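Local coordinates for protein LysR family transcriptional regulator (Vibrio vulnificus, PDB 5FHK) that probably activates virulence gene transcription as a LysR-family DNA-binding regulator, of which this chain forms the regulatory domain, at residues A[106-111]-A[132-136]; A[99-105]-A[147-151]; A[140-144]-A[160-166]; A[136-140]-A[151-157]. All coordinates share one frame; numbering follows the deposited sequence.

Interaction 1. Residues A[106-111]-A[132-136]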
loop_
_atom_site.group_PDB
_atom_site.type_symbol
_atom_site.label_atom_id
_atom_site.label_comp_id
_atom_site.label_asym_id
_atom_site.label_seq_id
_atom_site.Cartn_x
_atom_site.Cartn_y
_atom_site.Cartn_z
ATOM N N LYS A 106 7.272 5.053 12.826
ATOM C CA LYS A 106 6.898 3.674 13.114
ATOM C C LYS A 106 5.681 3.262 12.290
ATOM O O LYS A 106 4.675 3.976 12.265
ATOM C CB LYS A 106 6.625 3.509 14.613
ATOM C CG LYS A 106 7.889 3.568 15.482
ATOM C CD LYS A 106 7.608 3.341 16.946
ATOM C CE LYS A 106 8.906 3.041 17.709
ATOM N NZ LYS A 106 8.658 2.726 19.140
ATOM N N GLY A 107 5.777 2.121 11.619
ATOM C CA GLY A 107 4.664 1.592 10.851
ATOM C C GLY A 107 4.374 0.153 11.217
ATOM O O GLY A 107 5.295 -0.638 11.435
ATOM N N HIS A 108 3.074 -0.179 11.282
ATOM C CA HIS A 108 2.649 -1.548 11.558
ATOM C C HIS A 108 3.214 -2.489 10.499
ATOM O O HIS A 108 3.291 -2.117 9.321
ATOM C CB HIS A 108 1.121 -1.666 11.553
ATOM C CG HIS A 108 0.454 -1.231 12.823
ATOM N ND1 HIS A 108 -0.344 -0.107 12.896
ATOM C CD2 HIS A 108 0.420 -1.796 14.056
ATOM C CE1 HIS A 108 -0.821 0.016 14.123
ATOM N NE2 HIS A 108 -0.371 -0.995 14.847
ATOM N N PRO A 109 3.578 -3.734 10.866
ATOM C CA PRO A 109 3.491 -4.370 12.187
ATOM C C PRO A 109 4.773 -4.196 13.004
ATOM O O PRO A 109 5.122 -5.073 13.798
ATOM C CB PRO A 109 3.283 -5.844 11.831
ATOM C CG PRO A 109 4.167 -6.027 10.603
ATOM C CD PRO A 109 4.122 -4.669 9.861
ATOM N N LEU A 110 5.478 -3.087 12.767
ATOM C CA LEU A 110 6.716 -2.730 13.444
ATOM C C LEU A 110 6.527 -1.470 14.283
ATOM O O LEU A 110 7.346 -0.542 14.246
ATOM C CB LEU A 110 7.847 -2.543 12.434
ATOM C CG LEU A 110 8.127 -3.683 11.446
ATOM C CD1 LEU A 110 9.339 -3.340 10.573
ATOM C CD2 LEU A 110 8.350 -5.024 12.185
ATOM N N LEU A 111 5.409 -1.397 15.013
ATOM C CA LEU A 111 5.259 -0.362 16.031
ATOM C C LEU A 111 6.127 -0.642 17.247
ATOM O O LEU A 111 6.439 0.286 18.005
ATOM C CB LEU A 111 3.800 -0.238 16.466
ATOM C CG LEU A 111 2.822 0.457 15.510
ATOM C CD1 LEU A 111 1.665 1.120 16.301
ATOM C CD2 LEU A 111 3.541 1.462 14.623
ATOM N N GLN A 132 3.378 7.902 13.223
ATOM C CA GLN A 132 2.999 6.497 13.303
ATOM C C GLN A 132 1.918 6.207 12.282
ATOM O O GLN A 132 0.970 6.992 12.142
ATOM C CB GLN A 132 2.484 6.114 14.682
ATOM C CG GLN A 132 3.561 6.174 15.727
ATOM C CD GLN A 132 3.193 5.461 16.998
ATOM O OE1 GLN A 132 3.984 5.444 17.935
ATOM N NE2 GLN A 132 1.995 4.871 17.046
ATOM N N ALA A 133 2.044 5.069 11.590
ATOM C CA ALA A 133 1.081 4.714 10.554
ATOM C C ALA A 133 0.833 3.215 10.558
ATOM O O ALA A 133 1.668 2.433 11.009
ATOM C CB ALA A 133 1.556 5.171 9.166
ATOM N N ASN A 134 -0.325 2.818 10.042
ATOM C CA ASN A 134 -0.634 1.401 9.878
ATOM C C ASN A 134 -0.084 0.804 8.577
ATOM O O ASN A 134 -0.390 -0.356 8.274
ATOM C CB ASN A 134 -2.149 1.173 9.961
ATOM C CG ASN A 134 -2.929 1.988 8.942
ATOM O OD1 ASN A 134 -2.445 3.002 8.418
ATOM N ND2 ASN A 134 -4.158 1.558 8.673
ATOM N N ALA A 135 0.707 1.553 7.803
ATOM C CA ALA A 135 1.347 1.037 6.594
ATOM C C ALA A 135 2.793 1.521 6.543
ATOM O O ALA A 135 3.085 2.648 6.946
ATOM C CB ALA A 135 0.608 1.478 5.313
ATOM N N LEU A 136 3.693 0.692 6.002
ATOM C CA LEU A 136 5.118 1.031 6.019
ATOM C C LEU A 136 5.547 1.882 4.837
ATOM O O LEU A 136 6.545 2.612 4.943
ATOM C CB LEU A 136 5.984 -0.239 6.056
ATOM C CG LEU A 136 6.164 -0.817 7.476
ATOM C CD1 LEU A 136 6.891 -2.164 7.443
ATOM C CD2 LEU A 136 6.886 0.151 8.398
#

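Interaction 2. Residues A[99-105]-A[147-151]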
loop_
_atom_site.group_PDB
_atom_site.type_symbol
_atom_site.label_atom_id
_atom_site.label_comp_id
_atom_site.label_asym_id
_atom_site.label_seq_id
_atom_site.Cartn_x
_atom_site.Cartn_y
_atom_site.Cartn_z
ATOM N N LEU A 99 17.943 5.710 20.992
ATOM C CA LEU A 99 16.786 5.980 20.144
ATOM C C LEU A 99 15.784 6.907 20.827
ATOM O O LEU A 99 15.089 7.680 20.148
ATOM C CB LEU A 99 16.122 4.672 19.734
ATOM C CG LEU A 99 17.015 3.753 18.895
ATOM C CD1 LEU A 99 16.243 2.518 18.483
ATOM C CD2 LEU A 99 17.526 4.499 17.686
ATOM N N HIS A 100 15.731 6.882 22.163
ATOM C CA HIS A 100 14.774 7.707 22.898
ATOM C C HIS A 100 14.919 9.191 22.581
ATOM O O HIS A 100 13.926 9.924 22.592
ATOM C CB HIS A 100 14.934 7.465 24.391
ATOM C CG HIS A 100 14.604 6.066 24.796
ATOM N ND1 HIS A 100 15.566 5.099 24.994
ATOM C CD2 HIS A 100 13.413 5.461 25.011
ATOM C CE1 HIS A 100 14.983 3.960 25.324
ATOM N NE2 HIS A 100 13.677 4.155 25.344
ATOM N N ASP A 101 16.127 9.642 22.261
ATOM C CA ASP A 101 16.399 11.053 22.038
ATOM C C ASP A 101 16.352 11.443 20.566
ATOM O O ASP A 101 16.879 12.503 20.199
ATOM C CB ASP A 101 17.753 11.406 22.639
ATOM C CG ASP A 101 17.848 11.004 24.101
ATOM O OD1 ASP A 101 16.884 11.285 24.849
ATOM O OD2 ASP A 101 18.867 10.393 24.497
ATOM N N HIS A 102 15.716 10.622 19.723
ATOM C CA HIS A 102 15.646 10.841 18.289
ATOM C C HIS A 102 14.191 10.802 17.839
ATOM O O HIS A 102 13.336 10.191 18.489
ATOM C CB HIS A 102 16.449 9.781 17.524
ATOM C CG HIS A 102 17.900 10.109 17.382
ATOM N ND1 HIS A 102 18.405 10.782 16.290
ATOM C CD2 HIS A 102 18.956 9.860 18.192
ATOM C CE1 HIS A 102 19.707 10.946 16.441
ATOM N NE2 HIS A 102 20.067 10.391 17.583
ATOM N N PHE A 103 13.925 11.463 16.707
ATOM C CA PHE A 103 12.622 11.390 16.058
ATOM C C PHE A 103 12.456 10.012 15.426
ATOM O O PHE A 103 13.258 9.621 14.572
ATOM C CB PHE A 103 12.481 12.465 14.975
ATOM C CG PHE A 103 12.541 13.895 15.479
ATOM C CD1 PHE A 103 11.432 14.498 16.056
ATOM C CD2 PHE A 103 13.706 14.643 15.345
ATOM C CE1 PHE A 103 11.495 15.835 16.516
ATOM C CE2 PHE A 103 13.771 15.957 15.785
ATOM C CZ PHE A 103 12.663 16.551 16.365
ATOM N N LEU A 104 11.407 9.295 15.811
ATOM C CA LEU A 104 11.167 7.943 15.324
ATOM C C LEU A 104 9.935 7.915 14.435
ATOM O O LEU A 104 8.989 8.678 14.637
ATOM C CB LEU A 104 11.004 6.954 16.480
ATOM C CG LEU A 104 12.203 6.921 17.427
ATOM C CD1 LEU A 104 12.038 5.836 18.480
ATOM C CD2 LEU A 104 13.485 6.746 16.632
ATOM N N LEU A 105 9.979 7.054 13.418
ATOM C CA LEU A 105 8.867 6.853 12.502
ATOM C C LEU A 105 8.526 5.375 12.504
ATOM O O LEU A 105 9.393 4.533 12.237
ATOM C CB LEU A 105 9.212 7.332 11.093
ATOM C CG LEU A 105 10.012 8.632 11.054
ATOM C CD1 LEU A 105 10.678 8.888 9.671
ATOM C CD2 LEU A 105 9.120 9.794 11.461
ATOM N N LEU A 147 12.660 13.217 8.267
ATOM C CA LEU A 147 11.936 13.450 9.502
ATOM C C LEU A 147 12.320 12.491 10.620
ATOM O O LEU A 147 11.821 12.645 11.737
ATOM C CB LEU A 147 10.428 13.373 9.245
ATOM C CG LEU A 147 9.815 14.434 8.314
ATOM C CD1 LEU A 147 8.375 14.057 7.943
ATOM C CD2 LEU A 147 9.857 15.846 8.942
ATOM N N GLY A 148 13.197 11.523 10.381
ATOM C CA GLY A 148 13.686 10.751 11.514
ATOM C C GLY A 148 14.061 9.327 11.134
ATOM O O GLY A 148 14.207 8.994 9.957
ATOM N N ILE A 149 14.206 8.507 12.184
ATOM C CA ILE A 149 14.661 7.119 12.117
ATOM C C ILE A 149 13.454 6.194 12.076
ATOM O O ILE A 149 12.491 6.380 12.834
ATOM C CB ILE A 149 15.538 6.784 13.341
ATOM C CG1 ILE A 149 16.847 7.588 13.342
ATOM C CG2 ILE A 149 15.777 5.262 13.461
ATOM C CD1 ILE A 149 17.428 7.682 14.684
ATOM N N THR A 150 13.502 5.186 11.210
ATOM C CA THR A 150 12.474 4.156 11.163
ATOM C C THR A 150 13.107 2.773 11.142
ATOM O O THR A 150 14.302 2.601 10.909
ATOM C CB THR A 150 11.575 4.292 9.929
ATOM O OG1 THR A 150 10.632 3.218 9.946
ATOM C CG2 THR A 150 12.421 4.190 8.653
ATOM N N LEU A 151 12.271 1.776 11.383
ATOM C CA LEU A 151 12.657 0.383 11.239
ATOM C C LEU A 151 11.854 -0.197 10.084
ATOM O O LEU A 151 10.628 -0.056 10.037
ATOM C CB LEU A 151 12.401 -0.404 12.513
ATOM C CG LEU A 151 12.748 -1.884 12.349
ATOM C CD1 LEU A 151 14.234 -2.024 12.431
ATOM C CD2 LEU A 151 12.098 -2.721 13.459
#

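Interaction 3. Residues A[140-144]-A[160-166]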
loop_
_atom_site.group_PDB
_atom_site.type_symbol
_atom_site.label_atom_id
_atom_site.label_comp_id
_atom_site.label_asym_id
_atom_site.label_seq_id
_atom_site.Cartn_x
_atom_site.Cartn_y
_atom_site.Cartn_z
ATOM N N ARG A 140 8.162 5.066 5.108
ATOM C CA ARG A 140 9.373 5.234 4.329
ATOM C C ARG A 140 9.417 6.615 3.703
ATOM O O ARG A 140 10.456 7.279 3.722
ATOM C CB ARG A 140 9.467 4.152 3.250
ATOM C CG ARG A 140 10.740 4.264 2.430
ATOM C CD ARG A 140 10.526 3.799 1.020
ATOM N NE ARG A 140 9.504 4.572 0.318
ATOM C CZ ARG A 140 9.659 5.811 -0.153
ATOM N NH1 ARG A 140 10.803 6.458 0.007
ATOM N NH2 ARG A 140 8.652 6.404 -0.787
ATOM N N SER A 141 8.285 7.075 3.175
ATOM C CA SER A 141 8.250 8.379 2.529
ATOM C C SER A 141 8.677 9.481 3.490
ATOM O O SER A 141 9.436 10.378 3.111
ATOM C CB SER A 141 6.848 8.631 1.977
ATOM O OG SER A 141 6.546 10.007 2.031
ATOM N N ALA A 142 8.250 9.399 4.761
ATOM C CA ALA A 142 8.609 10.432 5.729
ATOM C C ALA A 142 10.082 10.350 6.108
ATOM O O ALA A 142 10.725 11.387 6.344
ATOM C CB ALA A 142 7.724 10.319 6.976
ATOM N N CYS A 143 10.617 9.125 6.180
ATOM C CA CYS A 143 12.038 8.903 6.398
ATOM C C CYS A 143 12.870 9.544 5.289
ATOM O O CYS A 143 13.848 10.254 5.562
ATOM C CB CYS A 143 12.300 7.399 6.460
ATOM S SG CYS A 143 13.947 6.886 6.970
ATOM N N SER A 144 12.494 9.294 4.026
ATOM C CA SER A 144 13.198 9.897 2.894
ATOM C C SER A 144 13.201 11.418 2.976
ATOM O O SER A 144 14.172 12.068 2.562
ATOM C CB SER A 144 12.553 9.451 1.585
ATOM O OG SER A 144 13.006 8.170 1.206
ATOM N N TYR A 160 17.242 1.960 -2.004
ATOM C CA TYR A 160 17.579 3.196 -1.290
ATOM C C TYR A 160 18.938 3.103 -0.610
ATOM O O TYR A 160 19.682 4.093 -0.546
ATOM C CB TYR A 160 16.517 3.527 -0.243
ATOM C CG TYR A 160 15.175 3.885 -0.804
ATOM C CD1 TYR A 160 14.244 2.895 -1.141
ATOM C CD2 TYR A 160 14.817 5.223 -0.980
ATOM C CE1 TYR A 160 13.003 3.238 -1.673
ATOM C CE2 TYR A 160 13.594 5.571 -1.496
ATOM C CZ TYR A 160 12.688 4.581 -1.840
ATOM O OH TYR A 160 11.482 4.960 -2.366
ATOM N N ILE A 161 19.266 1.932 -0.064
ATOM C CA ILE A 161 20.546 1.773 0.613
ATOM C C ILE A 161 21.692 1.779 -0.391
ATOM O O ILE A 161 22.718 2.436 -0.179
ATOM C CB ILE A 161 20.572 0.480 1.434
ATOM C CG1 ILE A 161 19.475 0.511 2.500
ATOM C CG2 ILE A 161 21.973 0.309 2.030
ATOM C CD1 ILE A 161 19.800 1.431 3.609
ATOM N N ALA A 162 21.556 0.994 -1.454
ATOM C CA ALA A 162 22.580 0.957 -2.491
ATOM C C ALA A 162 22.840 2.351 -3.046
ATOM O O ALA A 162 23.992 2.779 -3.137
ATOM C CB ALA A 162 22.166 0.011 -3.611
ATOM N N ASP A 163 21.772 3.087 -3.393
ATOM C CA ASP A 163 21.915 4.431 -3.950
ATOM C C ASP A 163 22.476 5.423 -2.943
ATOM O O ASP A 163 23.052 6.441 -3.351
ATOM C CB ASP A 163 20.562 4.968 -4.453
ATOM C CG ASP A 163 20.148 4.389 -5.810
ATOM O OD1 ASP A 163 20.872 3.514 -6.343
ATOM O OD2 ASP A 163 19.085 4.814 -6.342
ATOM N N GLY A 164 22.303 5.175 -1.644
ATOM C CA GLY A 164 22.687 6.145 -0.641
ATOM C C GLY A 164 21.609 7.138 -0.245
ATOM O O GLY A 164 21.893 8.037 0.555
ATOM N N SER A 165 20.388 7.023 -0.789
ATOM C CA SER A 165 19.309 7.941 -0.420
ATOM C C SER A 165 18.790 7.679 0.989
ATOM O O SER A 165 18.186 8.570 1.593
ATOM C CB SER A 165 18.142 7.857 -1.413
ATOM O OG SER A 165 17.794 6.510 -1.725
ATOM N N LEU A 166 18.952 6.468 1.499
ATOM C CA LEU A 166 18.777 6.182 2.912
ATOM C C LEU A 166 20.074 5.566 3.414
ATOM O O LEU A 166 20.802 4.932 2.653
ATOM C CB LEU A 166 17.583 5.243 3.170
ATOM C CG LEU A 166 16.177 5.791 2.897
ATOM C CD1 LEU A 166 15.145 4.680 2.869
ATOM C CD2 LEU A 166 15.761 6.878 3.941
#

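Interaction 4. Residues A[136-140]-A[151-157]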
loop_
_atom_site.group_PDB
_atom_site.type_symbol
_atom_site.label_atom_id
_atom_site.label_comp_id
_atom_site.label_asym_id
_atom_site.label_seq_id
_atom_site.Cartn_x
_atom_site.Cartn_y
_atom_site.Cartn_z
ATOM N N LEU A 136 3.693 0.692 6.002
ATOM C CA LEU A 136 5.118 1.031 6.019
ATOM C C LEU A 136 5.547 1.882 4.837
ATOM O O LEU A 136 6.545 2.612 4.943
ATOM C CB LEU A 136 5.984 -0.239 6.056
ATOM C CG LEU A 136 6.164 -0.817 7.476
ATOM C CD1 LEU A 136 6.891 -2.164 7.443
ATOM C CD2 LEU A 136 6.886 0.151 8.398
ATOM N N ASN A 137 4.817 1.821 3.719
ATOM C CA ASN A 137 5.182 2.650 2.580
ATOM C C ASN A 137 5.144 4.138 2.939
ATOM O O ASN A 137 6.080 4.874 2.614
ATOM C CB ASN A 137 4.291 2.329 1.369
ATOM C CG ASN A 137 2.811 2.644 1.603
ATOM O OD1 ASN A 137 2.332 2.715 2.743
ATOM N ND2 ASN A 137 2.075 2.826 0.507
ATOM N N VAL A 138 4.100 4.602 3.645
ATOM C CA VAL A 138 4.068 6.034 3.962
ATOM C C VAL A 138 5.116 6.395 5.009
ATOM O O VAL A 138 5.586 7.532 5.052
ATOM C CB VAL A 138 2.669 6.483 4.413
ATOM C CG1 VAL A 138 1.653 6.271 3.287
ATOM C CG2 VAL A 138 2.268 5.760 5.656
ATOM N N VAL A 139 5.469 5.456 5.888
ATOM C CA VAL A 139 6.554 5.673 6.842
ATOM C C VAL A 139 7.879 5.897 6.109
ATOM O O VAL A 139 8.665 6.778 6.465
ATOM C CB VAL A 139 6.632 4.478 7.815
ATOM C CG1 VAL A 139 7.802 4.629 8.752
ATOM C CG2 VAL A 139 5.315 4.369 8.629
ATOM N N ARG A 140 8.162 5.066 5.108
ATOM C CA ARG A 140 9.373 5.234 4.329
ATOM C C ARG A 140 9.417 6.615 3.703
ATOM O O ARG A 140 10.456 7.279 3.722
ATOM C CB ARG A 140 9.467 4.152 3.250
ATOM C CG ARG A 140 10.740 4.264 2.430
ATOM C CD ARG A 140 10.526 3.799 1.020
ATOM N NE ARG A 140 9.504 4.572 0.318
ATOM C CZ ARG A 140 9.659 5.811 -0.153
ATOM N NH1 ARG A 140 10.803 6.458 0.007
ATOM N NH2 ARG A 140 8.652 6.404 -0.787
ATOM N N LEU A 151 12.271 1.776 11.383
ATOM C CA LEU A 151 12.657 0.383 11.239
ATOM C C LEU A 151 11.854 -0.197 10.084
ATOM O O LEU A 151 10.628 -0.056 10.037
ATOM C CB LEU A 151 12.401 -0.404 12.513
ATOM C CG LEU A 151 12.748 -1.884 12.349
ATOM C CD1 LEU A 151 14.234 -2.024 12.431
ATOM C CD2 LEU A 151 12.098 -2.721 13.459
ATOM N N MET A 152 12.545 -0.843 9.157
ATOM C CA MET A 152 11.926 -1.112 7.881
ATOM C C MET A 152 12.433 -2.448 7.357
ATOM O O MET A 152 13.632 -2.750 7.510
ATOM C CB MET A 152 12.258 0.020 6.906
ATOM C CG MET A 152 11.573 -0.014 5.574
ATOM S SD MET A 152 9.882 0.573 5.632
ATOM C CE MET A 152 10.070 2.131 6.480
ATOM N N PRO A 153 11.566 -3.266 6.755
ATOM C CA PRO A 153 12.038 -4.520 6.151
ATOM C C PRO A 153 13.026 -4.233 5.031
ATOM O O PRO A 153 12.721 -3.480 4.100
ATOM C CB PRO A 153 10.755 -5.172 5.612
ATOM C CG PRO A 153 9.615 -4.445 6.261
ATOM C CD PRO A 153 10.137 -3.037 6.492
ATOM N N ASP A 154 14.199 -4.880 5.102
ATOM C CA ASP A 154 15.313 -4.545 4.207
ATOM C C ASP A 154 14.932 -4.641 2.733
ATOM O O ASP A 154 15.368 -3.807 1.927
ATOM C CB ASP A 154 16.532 -5.435 4.491
ATOM C CG ASP A 154 16.222 -6.928 4.389
ATOM O OD1 ASP A 154 15.066 -7.301 4.068
ATOM O OD2 ASP A 154 17.150 -7.734 4.644
ATOM N N VAL A 155 14.117 -5.635 2.359
ATOM C CA VAL A 155 13.703 -5.782 0.959
ATOM C C VAL A 155 12.995 -4.533 0.434
ATOM O O VAL A 155 13.040 -4.248 -0.766
ATOM C CB VAL A 155 12.824 -7.036 0.786
ATOM C CG1 VAL A 155 11.450 -6.839 1.421
ATOM C CG2 VAL A 155 12.692 -7.388 -0.687
ATOM N N MET A 156 12.341 -3.764 1.303
ATOM C CA MET A 156 11.617 -2.588 0.830
ATOM C C MET A 156 12.519 -1.377 0.569
ATOM O O MET A 156 12.067 -0.413 -0.065
ATOM C CB MET A 156 10.539 -2.190 1.840
ATOM C CG MET A 156 9.240 -3.026 1.819
ATOM S SD MET A 156 8.050 -2.366 3.059
ATOM C CE MET A 156 8.002 -0.610 2.625
ATOM N N ILE A 157 13.765 -1.388 1.037
ATOM C CA ILE A 157 14.598 -0.198 0.950
ATOM C C ILE A 157 16.001 -0.503 0.438
ATOM O O ILE A 157 16.909 0.325 0.585
ATOM C CB ILE A 157 14.674 0.502 2.318
ATOM C CG1 ILE A 157 14.971 -0.510 3.414
ATOM C CG2 ILE A 157 13.388 1.274 2.597
ATOM C CD1 ILE A 157 15.240 0.107 4.758
#

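Interaction 1. Residues A[106-111]-A[132-136]
Gln132 starts the contact with its CA hydrogen aimed at Lys106 O, 3.2 Å from the carbon. From its extended side chain Gln132 NE2 comes 3.8 Å from Leu111 CD1, the two side chains passing at a slant, while OE1 is held by the backbone N of Gly129. Ala133 comes next and carries the bonding of this parallel pair. Its N donates to Lys106 O at 2.9 Å, and its O, approached in the carbonyl plane, takes the N-H of His108 at 3.0 Å. The CA hydrogen of Gly107 points at that same oxygen. Asn134 brings its CA to the edge of the His108 imidazole, 3.4 Å from ND1, and Leu111 CG sits above one face of that ring. With CG between its backbone N and carbonyl carbon (chi1 57°), the Asn134 amide turns from His108 to the second subunit, where OD1 accepts the N-H of Thr42. Past Ala135 the chain folds back at Leu136, whose CD2 lies 3.6 Å from Gly107 CA, on the bare backbone of the glycine. Leu136 CD1 meets Leu110 CD1 at 4.1 Å, the side chains roughly perpendicular. Asn16 bonds both His108 O and Leu136 N. Gln132 and Ala133 carry the sheet on into the second subunit. These are the C-terminal ends of two neighbouring parallel strands in an alpha/beta lobe, as in the periplasmic-binding-protein-like fold of LysR regulatory domains.

Interaction 2. Residues A[99-105]-A[147-151]
The two strands run parallel, with Leu104 opposite Ile149. Ile149 makes both backbone bonds of the ladder: its N donates to Phe103 O at 2.8 Å, and its O accepts from Leu105 N at 2.7 Å. Gly148 enters the strand at phi 151°, a conformation suited to glycine, with its CA against Phe103 O. Thr150 adds a side-chain bond: OG1, turned trans to the amide N (chi1 178°), donates to Leu105 O at 2.9 Å from well above the carbonyl plane. On one face Leu104 and Ile149 lie side by side, CD2 to CB 3.9 Å. Ile149 then stretches CD1 to the His102 ring, 3.6 Å from ND1, whose hydrogen-bond partner is Tyr86 OH. On the other face Leu105 CD1 rests 3.5 Å from Gly148 O, under Val139 and Cys143 of helix 136-144. Phe103 CB touches Leu147 O, 3.3 Å away, and Arg130 serves both residues, by cation-pi with the Phe103 ring and by a hydrogen bond to Leu147 O. Strand 104-107 thus lies between strands 131-133 and 149-153, which helix 136-144 joins by a beta-alpha-beta crossover, as in the alpha/beta lobes of periplasmic-binding-protein-like domains.

Interaction 3. Residues A[140-144]-A[160-166]
Cys143 and Leu166 form the tight, buried part of this contact: SG, pointing away from its own amide N (chi1 -171°), meets Leu166 CD2 at 3.5 Å. Leu166 CD2 also comes within 4.1 Å of Ser144 N in the helix backbone, while CD1, the other branch, lies more loosely beside Arg140 CG. Leu166 is brought up to helix 136-144 by the turn that ends helix 158-163. There Gly164 takes a positive phi of 90°, and the Leu166 N-H returns to Tyr160 O at 3.2 Å. The outer side is polar and partly exposed. Arg140 bends at its second and third side-chain torsions, which brings the guanidinium across Tyr160 with the two planes only 20° apart. Arg140 CD lies 3.7 Å from Tyr160 CE1, and Arg140 NH1 is 3.2 Å from Tyr160 CZ. Tyr160 OH stands over one face of the guanidinium, 2.9 Å from Arg140 NH1, but the angle is poor for a hydrogen bond. Ser144 OG adds a looser touch at the ring, 3.8 Å from Tyr160 CE2. Beyond the guanidinium, Lys19 of the second subunit brings a like charge close to Arg140 NH2. The two sides therefore hold differently: apolar packing of thiol and methyl inside, and outside a guanidinium lying across a phenol at a low angle between planes, whose attraction probably comes from dispersion and charge distribution more than from directed bonds.

Interaction 4. Residues A[136-140]-A[151-157]
The puckered pyrrolidine ring of Pro153 meets Leu136 rim first, with CD 3.5 Å and CG 3.7 Å from Leu136 CD1. The shorter of these is a close approach for two carbons. Elsewhere round the proline lie Leu17 and, from strand 68-82, Val76 and Asp78. This is the helix-on-strand packing of a beta-alpha-beta crossover: helix 136-144 crosses the strand that follows it, the axes of 136-140 and 151-153 passing 9.6 Å apart at 124°. Two methionines fill the join. Met152 sets out with CG trans to N, then bends at both following torsions (79° and 51°), which carries SD to the helix and turns CE up beside the Arg140 backbone. Met152 SD comes 4.0 Å from Leu136 CB as the two side chains run antiparallel alongside each other. Met152 CE goes further, to 3.8 Å from Arg140 N and 4.1 Å from Val139 CG1. Met156 comes from the turn beyond the strand, where its N bonds Pro153 O, and its CE also settles on Leu136 CB, near Asn137 N. Across the segments the contact is made of van der Waals touches, with the methionine methyls against backbone as well as side chains. Ile157, the N-cap residue of helix 158-163, closes the row: its CG2 lies along the aliphatic part of Arg140, 4.0 Å from CG and 4.1 Å from CD.

In the fold
All four contacts belong to one alpha/beta lobe of the regulatory domain. Interactions 1 and 2 share strand 104-107 and bind it to its two parallel neighbours, their centres about 13 Å apart, with interaction 1 nested inside the loop that interaction 2 closes. Interactions 3 and 4 both start from helix 136-144, centres about 9 Å apart, and share Arg140. Leu136 joins interaction 1 to interaction 4, centres likewise about 9 Å apart, and Leu151 joins 2 to 4. Val139 and Cys143 bring the helix down on the sheet. Strand, helix, strand and helix thus follow in turn from 131 to 163, and all four contacts have residues at the second subunit, tying this lobe to the dimer.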